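Side-chain contacts in protein-tyrosine-phosphatase (Shewanella sp., PDB 2Z72), which catalyses the hydrolysis of phosphotyrosine in proteins, probably at a two-metal centre like that of other calcineurin-like phosphoesterases: residues A[263-267]-A[268-272]; A[212-216]-A[217-221]; A[87-90]-A[91-95]. All coordinates share one frame; numbering follows the deposited sequence. Where two conformers were deposited one is given.

How the contacts relate
All three contacts are local and sit at helix ends within the calcineurin-like phosphoesterase region; along the chain contact 3 comes first, then contact 2, then contact 1. Contact 3 closes helix 83-92, in the beta-alpha-beta unit of strands 72-76 and 108-111, and contact 2 closes helix 212-216, both with a Schellman motif; contact 1 opens helix 267-277. Contacts 1 and 2 have centres about 17 Å apart and touch where these last two helices meet: Glu269 OE2 lies 2.7 Å from Ser212 OG, a probable hydrogen bond tying them together. Contact 3 stands apart, its centre about 34 Å from contact 1 and about 36 Å from contact 2, across the chain's centre from the latter.

Contact 1: residues A[263-267]-A[268-272]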
ATOM      1  N   GLU A 263     -18.536 -17.346  -2.367  1.00 16.87           N
ATOM      2  CA  GLU A 263     -19.430 -17.864  -3.359  1.00 18.36           C
ATOM      3  C   GLU A 263     -20.906 -17.551  -3.053  1.00 19.63           C
ATOM      4  O   GLU A 263     -21.739 -17.704  -3.942  1.00 23.13           O
ATOM      5  CB  GLU A 263     -19.369 -19.411  -3.474  0.57 21.90           C
ATOM      6  CG  GLU A 263     -18.707 -19.902  -4.723  0.57 24.66           C
ATOM      7  CD  GLU A 263     -18.829 -21.365  -5.107  0.57 15.94           C
ATOM      8  OE1 GLU A 263     -19.283 -21.581  -6.252  0.57 10.24           O
ATOM      9  OE2 GLU A 263     -18.426 -22.184  -4.286  0.57 19.46           O
ATOM     10  N   THR A 264     -21.283 -17.122  -1.877  1.00 21.26           N
ATOM     11  CA  THR A 264     -22.656 -16.742  -1.591  1.00 23.22           C
ATOM     12  C   THR A 264     -22.981 -15.272  -1.661  1.00 22.43           C
ATOM     13  O   THR A 264     -24.140 -14.876  -1.574  1.00 25.81           O
ATOM     14  CB  THR A 264     -23.031 -17.168  -0.149  1.00 23.10           C
ATOM     15  OG1 THR A 264     -22.078 -16.743   0.802  1.00 29.56           O
ATOM     16  CG2 THR A 264     -23.010 -18.688  -0.167  1.00 34.29           C
ATOM     17  N   PHE A 265     -21.948 -14.434  -1.727  1.00 21.42           N
ATOM     18  CA  PHE A 265     -22.169 -13.011  -1.886  1.00 22.69           C
ATOM     19  C   PHE A 265     -22.838 -12.764  -3.201  1.00 23.01           C
ATOM     20  O   PHE A 265     -22.512 -13.302  -4.267  1.00 26.86           O
ATOM     21  CB  PHE A 265     -20.801 -12.313  -1.855  1.00 24.24           C
ATOM     22  CG  PHE A 265     -20.945 -10.809  -1.703  1.00 22.33           C
ATOM     23  CD1 PHE A 265     -20.658  -9.995  -2.765  1.00 20.93           C
ATOM     24  CD2 PHE A 265     -21.374 -10.223  -0.515  1.00 26.65           C
ATOM     25  CE1 PHE A 265     -20.742  -8.602  -2.712  1.00 23.05           C
ATOM     26  CE2 PHE A 265     -21.476  -8.855  -0.452  1.00 28.17           C
ATOM     27  CZ  PHE A 265     -21.224  -8.075  -1.542  1.00 25.00           C
ATOM     28  N   THR A 266     -23.862 -11.901  -3.098  1.00 24.79           N
ATOM     29  CA  THR A 266     -24.680 -11.706  -4.276  1.00 26.35           C
ATOM     30  C   THR A 266     -24.475 -10.314  -4.847  1.00 24.82           C
ATOM     31  O   THR A 266     -24.146  -9.368  -4.136  1.00 22.51           O
ATOM     32  CB  THR A 266     -26.174 -11.826  -3.949  1.00 32.80           C
ATOM     33  OG1 THR A 266     -26.496 -11.011  -2.801  1.00 32.14           O
ATOM     34  CG2 THR A 266     -26.492 -13.225  -3.479  1.00 41.31           C
ATOM     35  N   GLU A 267     -24.653 -10.239  -6.174  1.00 24.80           N
ATOM     36  CA  GLU A 267     -24.569  -8.967  -6.854  1.00 23.53           C
ATOM     37  C   GLU A 267     -25.593  -7.990  -6.342  1.00 24.31           C
ATOM     38  O   GLU A 267     -25.317  -6.791  -6.253  1.00 22.23           O
ATOM     39  CB  GLU A 267     -24.746  -9.203  -8.336  1.00 25.23           C
ATOM     40  CG  GLU A 267     -24.345  -8.046  -9.179  1.00 23.88           C
ATOM     41  CD  GLU A 267     -23.983  -8.308 -10.628  1.00 25.08           C
ATOM     42  OE1 GLU A 267     -24.198  -7.378 -11.430  1.00 28.90           O
ATOM     43  OE2 GLU A 267     -23.446  -9.397 -10.952  1.00 34.05           O
ATOM     44  N   ALA A 268     -26.770  -8.430  -6.007  1.00 25.86           N
ATOM     45  CA  ALA A 268     -27.777  -7.526  -5.390  1.00 22.79           C
ATOM     46  C   ALA A 268     -27.271  -6.797  -4.152  1.00 20.95           C
ATOM     47  O   ALA A 268     -27.417  -5.626  -3.892  1.00 20.54           O
ATOM     48  CB  ALA A 268     -29.035  -8.308  -5.074  1.00 28.49           C
ATOM     49  N   GLU A 269     -26.562  -7.481  -3.308  1.00 19.97           N
ATOM     50  CA  GLU A 269     -25.981  -7.031  -2.054  1.00 20.35           C
ATOM     51  C   GLU A 269     -24.866  -6.048  -2.428  1.00 18.83           C
ATOM     52  O   GLU A 269     -24.799  -4.952  -1.862  1.00 17.23           O
ATOM     53  CB  GLU A 269     -25.374  -8.133  -1.176  1.00 24.26           C
ATOM     54  CG  GLU A 269     -25.031  -7.753   0.238  1.00 29.02           C
ATOM     55  CD  GLU A 269     -24.430  -8.392   1.427  1.00 32.26           C
ATOM     56  OE1 GLU A 269     -24.408  -9.647   1.432  1.00 33.55           O
ATOM     57  OE2 GLU A 269     -23.985  -7.604   2.354  1.00 35.82           O
ATOM     58  N   LEU A 270     -24.077  -6.424  -3.439  1.00 18.48           N
ATOM     59  CA  LEU A 270     -23.065  -5.466  -3.912  1.00 16.94           C
ATOM     60  C   LEU A 270     -23.680  -4.153  -4.385  1.00 18.14           C
ATOM     61  O   LEU A 270     -23.144  -3.076  -4.066  1.00 15.81           O
ATOM     62  CB  LEU A 270     -22.249  -6.138  -5.021  1.00 19.18           C
ATOM     63  CG  LEU A 270     -21.105  -5.348  -5.583  1.00 17.07           C
ATOM     64  CD1 LEU A 270     -20.047  -5.038  -4.510  1.00 18.30           C
ATOM     65  CD2 LEU A 270     -20.470  -6.159  -6.689  1.00 19.93           C
ATOM     66  N   ASP A 271     -24.786  -4.255  -5.103  1.00 16.44           N
ATOM     67  CA  ASP A 271     -25.433  -3.056  -5.593  1.00 17.70           C
ATOM     68  C   ASP A 271     -25.797  -2.134  -4.459  1.00 16.30           C
ATOM     69  O   ASP A 271     -25.692  -0.916  -4.606  1.00 17.04           O
ATOM     70  CB  ASP A 271     -26.702  -3.390  -6.401  1.00 20.99           C
ATOM     71  CG  ASP A 271     -26.380  -4.027  -7.726  1.00 24.45           C
ATOM     72  OD1 ASP A 271     -25.281  -3.790  -8.268  1.00 24.36           O
ATOM     73  OD2 ASP A 271     -27.320  -4.709  -8.238  1.00 28.71           O
ATOM     74  N   THR A 272     -26.185  -2.707  -3.342  1.00 17.02           N
ATOM     75  CA  THR A 272     -26.538  -1.802  -2.226  1.00 18.48           C
ATOM     76  C   THR A 272     -25.302  -1.083  -1.694  1.00 16.09           C
ATOM     77  O   THR A 272     -25.420   0.085  -1.277  1.00 16.40           O
ATOM     78  CB  THR A 272     -27.201  -2.598  -1.093  0.51 19.50           C
ATOM     79  OG1 THR A 272     -28.415  -3.188  -1.537  0.51 20.67           O
ATOM     80  CG2 THR A 272     -27.590  -1.688   0.052  0.51 21.84           C
TER
HETATM   81  O   HOH W   1     -25.203 -11.299  -0.227  1.00 39.27           O
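Phe265 reaches past the start of helix 267-277 and brings CE1 of its ring to within 3.7 Å of Leu270 CB. With chi1 at -167°, the phenyl group swings away from its own backbone N and forward over the first turn. Both residues are buried, and this is the tightly packed half of the contact; the ring of Tyr260 meets that of Phe265 with the planes at about 50°, and Phe296 packs on Leu270. Glu269 crosses the same ring at about a right angle, its CD 3.5 Å from Phe265 CE2 and its carboxylate turned 45° from the ring plane. Ser212 holds the OE2 of this carboxylate.

The other half is looser and faces solvent. There Thr266, the N-cap residue, places OG1 3.5 Å from Glu269 CB, while a water accepts from Thr266 N and donates to Glu269 OE1. On another side of the helix Glu267 OE1 and Asp271 OD1 both pair with Lys299, and His297 bonds to Glu267 OE2, which probably eases the closeness of the two carboxylates. Phe265, just before the N-cap, packed on Leu270 is the hydrophobic staple of a helix N-terminus.

Contact 2: residues A[212-216]-A[217-221]; sequences SEWIS and RELTL
Trp214 and Leu219 form a local contact round the C-terminal end of the short helix 212-216, where the chain turns off toward helix 221-231. The indole lies flat under Leu219: CB of Leu219 stands 3.5 Å from the centroid of the Trp214 six-membered ring and only 10° off its normal, a CH-pi contact over the middle of the face. Leu219 CD1 extends the cover to Trp214 CE3, 3.8 Å away. At the rim of the indole, in its plane, a water accepts from Trp214 NE1 and donates to Leu219 O, so one water bridges the indole N-H to the carbonyl of the residue whose CB lies over the ring. Leu221 CD1 adds a looser touch at Trp214 CZ2, and Phe277 and His276 of helix 267-277 also meet the indole.

On another side of the turn Glu213 and Arg217 run side by side. With chi1 at -180° and an extended chain, Glu213 brings OE2 to the edge of the guanidinium, where it accepts from both Arg217 NE, at 2.8 Å, and Arg217 NH2, at 3.0 Å; NE takes the anti lone pair. Asn252 binds the other carboxylate oxygen, and Asp243 pairs with Arg217 NH2. With an alanine in place of Arg217, Glu213 OE2 would probably lose both donors and Asp243 its salt-bridge mate, leaving the glutamate less firmly fixed in rotation.

The backbone supplies the frame. Leu219 N reaches back to Trp214 O at 3.3 Å and Glu218 N to Ile215 O at 3.0 Å, while Glu218 itself takes positive phi. These paired bonds, with apolar packing between Trp214 and Leu219, which the six-to-one bond joins, are the Schellman motif of a helix C-terminus.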
ATOM      1  N   SER A 212     -21.686  -4.827   4.778  1.00 16.20           N
ATOM      2  CA  SER A 212     -22.930  -4.101   5.087  1.00 17.11           C
ATOM      3  C   SER A 212     -22.878  -3.495   6.471  1.00 17.04           C
ATOM      4  O   SER A 212     -23.578  -2.506   6.773  1.00 17.31           O
ATOM      5  CB  SER A 212     -24.110  -5.061   4.934  1.00 21.55           C
ATOM      6  OG  SER A 212     -24.328  -5.213   3.516  1.00 27.06           O
ATOM      7  N   GLU A 213     -22.027  -4.017   7.346  1.00 16.34           N
ATOM      8  CA  GLU A 213     -21.841  -3.411   8.714  1.00 16.47           C
ATOM      9  C   GLU A 213     -21.365  -1.982   8.633  1.00 14.87           C
ATOM     10  O   GLU A 213     -21.672  -1.205   9.551  1.00 17.58           O
ATOM     11  CB  GLU A 213     -20.914  -4.301   9.557  1.00 17.29           C
ATOM     12  CG  GLU A 213     -20.636  -3.829  10.965  1.00 19.19           C
ATOM     13  CD  GLU A 213     -19.979  -4.824  11.881  1.00 19.43           C
ATOM     14  OE1 GLU A 213     -19.673  -5.907  11.364  1.00 19.49           O
ATOM     15  OE2 GLU A 213     -19.700  -4.417  13.056  1.00 20.75           O
ATOM     16  N   TRP A 214     -20.606  -1.600   7.598  1.00 14.76           N
ATOM     17  CA  TRP A 214     -20.237  -0.204   7.412  1.00 14.16           C
ATOM     18  C   TRP A 214     -21.479   0.712   7.450  1.00 16.84           C
ATOM     19  O   TRP A 214     -21.494   1.791   7.994  1.00 15.99           O
ATOM     20  CB  TRP A 214     -19.485  -0.068   6.059  1.00 14.00           C
ATOM     21  CG  TRP A 214     -19.195   1.372   5.668  1.00 13.05           C
ATOM     22  CD1 TRP A 214     -20.012   2.311   5.065  1.00 14.23           C
ATOM     23  CD2 TRP A 214     -17.937   2.037   5.858  1.00 11.48           C
ATOM     24  NE1 TRP A 214     -19.394   3.485   4.870  1.00 13.05           N
ATOM     25  CE2 TRP A 214     -18.098   3.347   5.358  1.00 12.00           C
ATOM     26  CE3 TRP A 214     -16.693   1.664   6.414  1.00 13.45           C
ATOM     27  CZ2 TRP A 214     -17.084   4.252   5.394  1.00 11.91           C
ATOM     28  CZ3 TRP A 214     -15.701   2.599   6.423  1.00 13.03           C
ATOM     29  CH2 TRP A 214     -15.855   3.885   5.926  1.00 12.82           C
ATOM     30  N   ILE A 215     -22.488   0.270   6.696  1.00 17.00           N
ATOM     31  CA  ILE A 215     -23.737   1.042   6.519  1.00 16.62           C
ATOM     32  C   ILE A 215     -24.519   1.154   7.796  1.00 16.86           C
ATOM     33  O   ILE A 215     -24.988   2.194   8.193  1.00 17.75           O
ATOM     34  CB  ILE A 215     -24.583   0.393   5.386  1.00 17.06           C
ATOM     35  CG1 ILE A 215     -23.840   0.347   4.045  1.00 17.95           C
ATOM     36  CG2 ILE A 215     -25.910   1.099   5.314  1.00 20.70           C
ATOM     37  CD1 ILE A 215     -24.551  -0.295   2.882  1.00 21.05           C
ATOM     38  N   SER A 216     -24.570   0.014   8.495  1.00 16.75           N
ATOM     39  CA  SER A 216     -25.352   0.047   9.746  1.00 18.91           C
ATOM     40  C   SER A 216     -24.668   0.896  10.804  1.00 17.78           C
ATOM     41  O   SER A 216     -25.390   1.506  11.627  1.00 20.17           O
ATOM     42  CB  SER A 216     -25.715  -1.320  10.273  0.57 24.58           C
ATOM     43  OG  SER A 216     -24.556  -2.066  10.496  0.57 18.92           O
ATOM     44  N   ARG A 217     -23.338   0.980  10.803  1.00 17.40           N
ATOM     45  CA  ARG A 217     -22.584   1.849  11.698  1.00 17.47           C
ATOM     46  C   ARG A 217     -22.511   3.306  11.241  1.00 17.18           C
ATOM     47  O   ARG A 217     -21.950   4.105  11.961  1.00 20.65           O
ATOM     48  CB  ARG A 217     -21.163   1.302  11.873  1.00 19.18           C
ATOM     49  CG  ARG A 217     -21.209  -0.041  12.662  1.00 19.09           C
ATOM     50  CD  ARG A 217     -19.793  -0.450  13.010  1.00 21.23           C
ATOM     51  NE  ARG A 217     -19.865  -1.713  13.777  1.00 20.64           N
ATOM     52  CZ  ARG A 217     -20.055  -1.768  15.083  1.00 24.95           C
ATOM     53  NH1 ARG A 217     -20.184  -0.692  15.839  1.00 32.58           N
ATOM     54  NH2 ARG A 217     -20.116  -2.958  15.664  1.00 31.59           N
ATOM     55  N   GLU A 218     -23.102   3.625  10.084  1.00 17.30           N
ATOM     56  CA  GLU A 218     -23.226   4.975   9.602  1.00 17.94           C
ATOM     57  C   GLU A 218     -21.827   5.582   9.516  1.00 16.54           C
ATOM     58  O   GLU A 218     -21.632   6.755   9.822  1.00 19.93           O
ATOM     59  CB  GLU A 218     -24.086   5.818  10.541  0.51 22.20           C
ATOM     60  CG  GLU A 218     -25.485   5.256  10.765  0.51 25.64           C
ATOM     61  CD  GLU A 218     -26.401   6.188  11.541  0.51 27.48           C
ATOM     62  OE1 GLU A 218     -27.624   6.209  11.236  0.51 33.65           O
ATOM     63  OE2 GLU A 218     -25.939   6.900  12.462  0.51 39.80           O
ATOM     64  N   LEU A 219     -20.851   4.814   9.051  1.00 16.15           N
ATOM     65  CA  LEU A 219     -19.498   5.339   8.898  1.00 14.44           C
ATOM     66  C   LEU A 219     -19.379   6.226   7.683  1.00 13.32           C
ATOM     67  O   LEU A 219     -20.186   6.263   6.759  1.00 15.12           O
ATOM     68  CB  LEU A 219     -18.497   4.175   8.809  1.00 15.32           C
ATOM     69  CG  LEU A 219     -18.060   3.615  10.156  1.00 15.27           C
ATOM     70  CD1 LEU A 219     -17.606   2.186  10.062  1.00 16.42           C
ATOM     71  CD2 LEU A 219     -16.968   4.522  10.729  1.00 17.73           C
ATOM     72  N   THR A 220     -18.337   7.055   7.688  1.00 13.26           N
ATOM     73  CA  THR A 220     -17.909   7.871   6.575  1.00 12.59           C
ATOM     74  C   THR A 220     -16.420   7.617   6.317  1.00 10.71           C
ATOM     75  O   THR A 220     -15.703   7.185   7.236  1.00 11.12           O
ATOM     76  CB  THR A 220     -18.121   9.375   6.798  1.00 14.35           C
ATOM     77  OG1 THR A 220     -17.234   9.757   7.835  1.00 14.00           O
ATOM     78  CG2 THR A 220     -19.577   9.677   7.158  1.00 18.57           C
ATOM     79  N   LEU A 221     -15.989   7.912   5.106  1.00 10.98           N
ATOM     80  CA  LEU A 221     -14.567   7.801   4.774  1.00  9.84           C
ATOM     81  C   LEU A 221     -13.728   8.599   5.773  1.00  9.63           C
ATOM     82  O   LEU A 221     -12.735   8.097   6.303  1.00  9.89           O
ATOM     83  CB  LEU A 221     -14.295   8.207   3.360  1.00 10.02           C
ATOM     84  CG  LEU A 221     -14.147   7.068   2.321  1.00 12.54           C
ATOM     85  CD1 LEU A 221     -15.312   6.142   2.333  1.00 13.60           C
ATOM     86  CD2 LEU A 221     -13.823   7.657   0.962  1.00 13.20           C
TER
HETATM   87  O   HOH W   2     -20.224   6.088   3.863  1.00 15.78           O

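Contact 3: residues A[87-90]-A[91-95]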
ATOM      1  N   LEU A  87       8.897  -3.679  -9.670  1.00  9.87           N
ATOM      2  CA  LEU A  87       9.632  -2.829 -10.557  1.00 10.32           C
ATOM      3  C   LEU A  87       9.440  -3.273 -11.991  1.00 10.99           C
ATOM      4  O   LEU A  87       9.226  -2.454 -12.909  1.00 11.36           O
ATOM      5  CB  LEU A  87      11.113  -2.815 -10.198  1.00 10.63           C
ATOM      6  CG  LEU A  87      11.953  -1.715 -10.811  1.00 12.76           C
ATOM      7  CD1 LEU A  87      11.702  -0.353 -10.164  1.00 16.18           C
ATOM      8  CD2 LEU A  87      13.414  -2.085 -10.599  1.00 16.96           C
ATOM      9  N   THR A  88       9.545  -4.582 -12.235  1.00 10.88           N
ATOM     10  CA  THR A  88       9.371  -5.075 -13.589  1.00 12.23           C
ATOM     11  C   THR A  88       7.976  -4.729 -14.150  1.00 10.92           C
ATOM     12  O   THR A  88       7.835  -4.285 -15.275  1.00 11.91           O
ATOM     13  CB  THR A  88       9.585  -6.594 -13.620  1.00 13.53           C
ATOM     14  OG1 THR A  88      10.977  -6.804 -13.349  1.00 17.05           O
ATOM     15  CG2 THR A  88       9.239  -7.211 -14.969  1.00 15.76           C
ATOM     16  N   LEU A  89       6.938  -4.916 -13.298  1.00 10.65           N
ATOM     17  CA  LEU A  89       5.596  -4.622 -13.747  1.00 10.44           C
ATOM     18  C   LEU A  89       5.473  -3.149 -14.127  1.00 10.47           C
ATOM     19  O   LEU A  89       4.895  -2.796 -15.172  1.00 11.35           O
ATOM     20  CB  LEU A  89       4.608  -4.987 -12.620  1.00 10.68           C
ATOM     21  CG  LEU A  89       3.159  -4.486 -12.888  1.00 12.21           C
ATOM     22  CD1 LEU A  89       2.568  -5.082 -14.149  1.00 11.87           C
ATOM     23  CD2 LEU A  89       2.310  -4.837 -11.647  1.00 13.59           C
ATOM     24  N   LEU A  90       5.982  -2.257 -13.287  1.00  9.82           N
ATOM     25  CA  LEU A  90       5.828  -0.824 -13.555  1.00 10.48           C
ATOM     26  C   LEU A  90       6.634  -0.400 -14.749  1.00 10.58           C
ATOM     27  O   LEU A  90       6.264   0.494 -15.499  1.00 11.98           O
ATOM     28  CB  LEU A  90       6.183  -0.013 -12.305  1.00 11.68           C
ATOM     29  CG  LEU A  90       5.277  -0.246 -11.095  1.00 10.56           C
ATOM     30  CD1 LEU A  90       5.775   0.589  -9.929  1.00 13.65           C
ATOM     31  CD2 LEU A  90       3.797   0.019 -11.398  1.00 11.82           C
ATOM     32  N   LYS A  91       7.815  -1.026 -14.971  1.00 11.16           N
ATOM     33  CA  LYS A  91       8.593  -0.744 -16.149  1.00 10.73           C
ATOM     34  C   LYS A  91       7.854  -1.201 -17.399  1.00 10.77           C
ATOM     35  O   LYS A  91       7.782  -0.477 -18.414  1.00 11.50           O
ATOM     36  CB  LYS A  91       9.973  -1.432 -16.101  0.69 11.24           C
ATOM     37  CG  LYS A  91      11.002  -0.820 -15.154  0.69 11.36           C
ATOM     38  CD  LYS A  91      12.180  -1.794 -14.898  0.69 10.46           C
ATOM     39  CE  LYS A  91      12.927  -2.071 -16.216  0.69 13.85           C
ATOM     40  NZ  LYS A  91      14.100  -3.008 -16.005  0.69 16.55           N
ATOM     41  N   LYS A  92       7.346  -2.463 -17.348  1.00 10.69           N
ATOM     42  CA  LYS A  92       6.703  -3.000 -18.555  1.00 11.12           C
ATOM     43  C   LYS A  92       5.450  -2.228 -18.909  1.00 11.00           C
ATOM     44  O   LYS A  92       5.142  -2.121 -20.106  1.00 12.82           O
ATOM     45  CB  LYS A  92       6.358  -4.452 -18.293  1.00 11.30           C
ATOM     46  CG  LYS A  92       7.570  -5.388 -18.290  1.00 13.42           C
ATOM     47  CD  LYS A  92       8.037  -5.695 -19.669  1.00 12.72           C
ATOM     48  CE  LYS A  92       9.313  -6.541 -19.658  1.00 15.41           C
ATOM     49  NZ  LYS A  92       9.776  -6.777 -21.031  1.00 14.77           N
ATOM     50  N   GLN A  93       4.756  -1.706 -17.918  1.00 10.92           N
ATOM     51  CA  GLN A  93       3.503  -0.957 -18.123  1.00 11.45           C
ATOM     52  C   GLN A  93       3.787   0.534 -18.283  1.00 11.21           C
ATOM     53  O   GLN A  93       2.848   1.347 -18.411  1.00 13.61           O
ATOM     54  CB  GLN A  93       2.502  -1.257 -17.026  1.00 11.23           C
ATOM     55  CG  GLN A  93       1.862  -2.618 -17.152  1.00 11.57           C
ATOM     56  CD  GLN A  93       0.983  -2.722 -18.362  1.00 13.20           C
ATOM     57  OE1 GLN A  93       0.379  -1.736 -18.748  1.00 16.81           O
ATOM     58  NE2 GLN A  93       0.867  -3.905 -18.895  1.00 15.82           N
ATOM     59  N   LYS A  94       5.061   0.984 -18.274  1.00 11.65           N
ATOM     60  CA  LYS A  94       5.454   2.370 -18.576  1.00 12.46           C
ATOM     61  C   LYS A  94       4.917   3.352 -17.548  1.00 12.09           C
ATOM     62  O   LYS A  94       4.683   4.532 -17.822  1.00 16.03           O
ATOM     63  CB  LYS A  94       5.038   2.779 -19.994  0.51 14.38           C
ATOM     64  CG  LYS A  94       5.617   1.833 -21.058  0.51 17.15           C
ATOM     65  CD  LYS A  94       5.063   2.175 -22.426  0.51 16.58           C
ATOM     66  CE  LYS A  94       5.849   1.568 -23.580  0.51 24.91           C
ATOM     67  NZ  LYS A  94       6.400   0.207 -23.386  0.51 21.82           N
ATOM     68  N   ILE A  95       4.783   2.858 -16.304  1.00 11.09           N
ATOM     69  CA  ILE A  95       4.402   3.693 -15.187  1.00 10.79           C
ATOM     70  C   ILE A  95       5.624   4.453 -14.682  1.00 10.62           C
ATOM     71  O   ILE A  95       5.508   5.574 -14.182  1.00 11.32           O
ATOM     72  CB  ILE A  95       3.708   2.885 -14.098  1.00 10.71           C
ATOM     73  CG1 ILE A  95       2.591   1.983 -14.620  1.00 11.56           C
ATOM     74  CG2 ILE A  95       3.180   3.822 -12.996  1.00 12.19           C
ATOM     75  CD1 ILE A  95       1.504   2.720 -15.378  1.00 13.44           C
TER
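Thr88 O accepts from Lys92 N at 2.8 Å with an N-H...O angle of 164°, the shortest bond in the closing turns of helix 83-92. Above it the two side chains lie alongside each other and point the same way: Thr88 CG2 comes within 4.1 Å of Lys92 CG. The methyl is there because OG1 occupies the position beside the backbone N, where it bonds to Asp84 O one turn earlier. Beyond CG the lysine bends and carries its ammonium away. Lys91, modelled in two conformers, crosses Leu87 at a slant, its CD 4.1 Å from Leu87 CG in one of them; the charged ends of both lysines lead away.

The buried side is mostly apolar. Leu89 CD1 rests 3.9 Å from Gln93 CG, and a bend at chi2 (-67°) turns the glutamine amide off elsewhere: NE2 is gripped by two backbone oxygens, those of Leu327 and Thr331. Leu90 meets Ile95 at an oblique crossing, with CD2 of the leucine 3.9 Å from Ile95 CB. Under this pair the backbone turns back on itself. Ile95 N bonds to Leu90 O at 2.9 Å, Lys94 N to Lys91 O at 3.1 Å, and Lys94 takes positive phi, so the helix ends in a Schellman motif with Leu90 and Ile95 as its apolar pair.

Helix 83-92 is the crossover helix of the beta-alpha-beta unit formed with strands 72-76 and 108-111. Leu90 and Ile95 press on Met109 of strand 108-111, Leu89, Gln93 and Ile95 on Leu315 of strand 315-319, and Leu87 and Leu90 on Phe128 of helix 122-138.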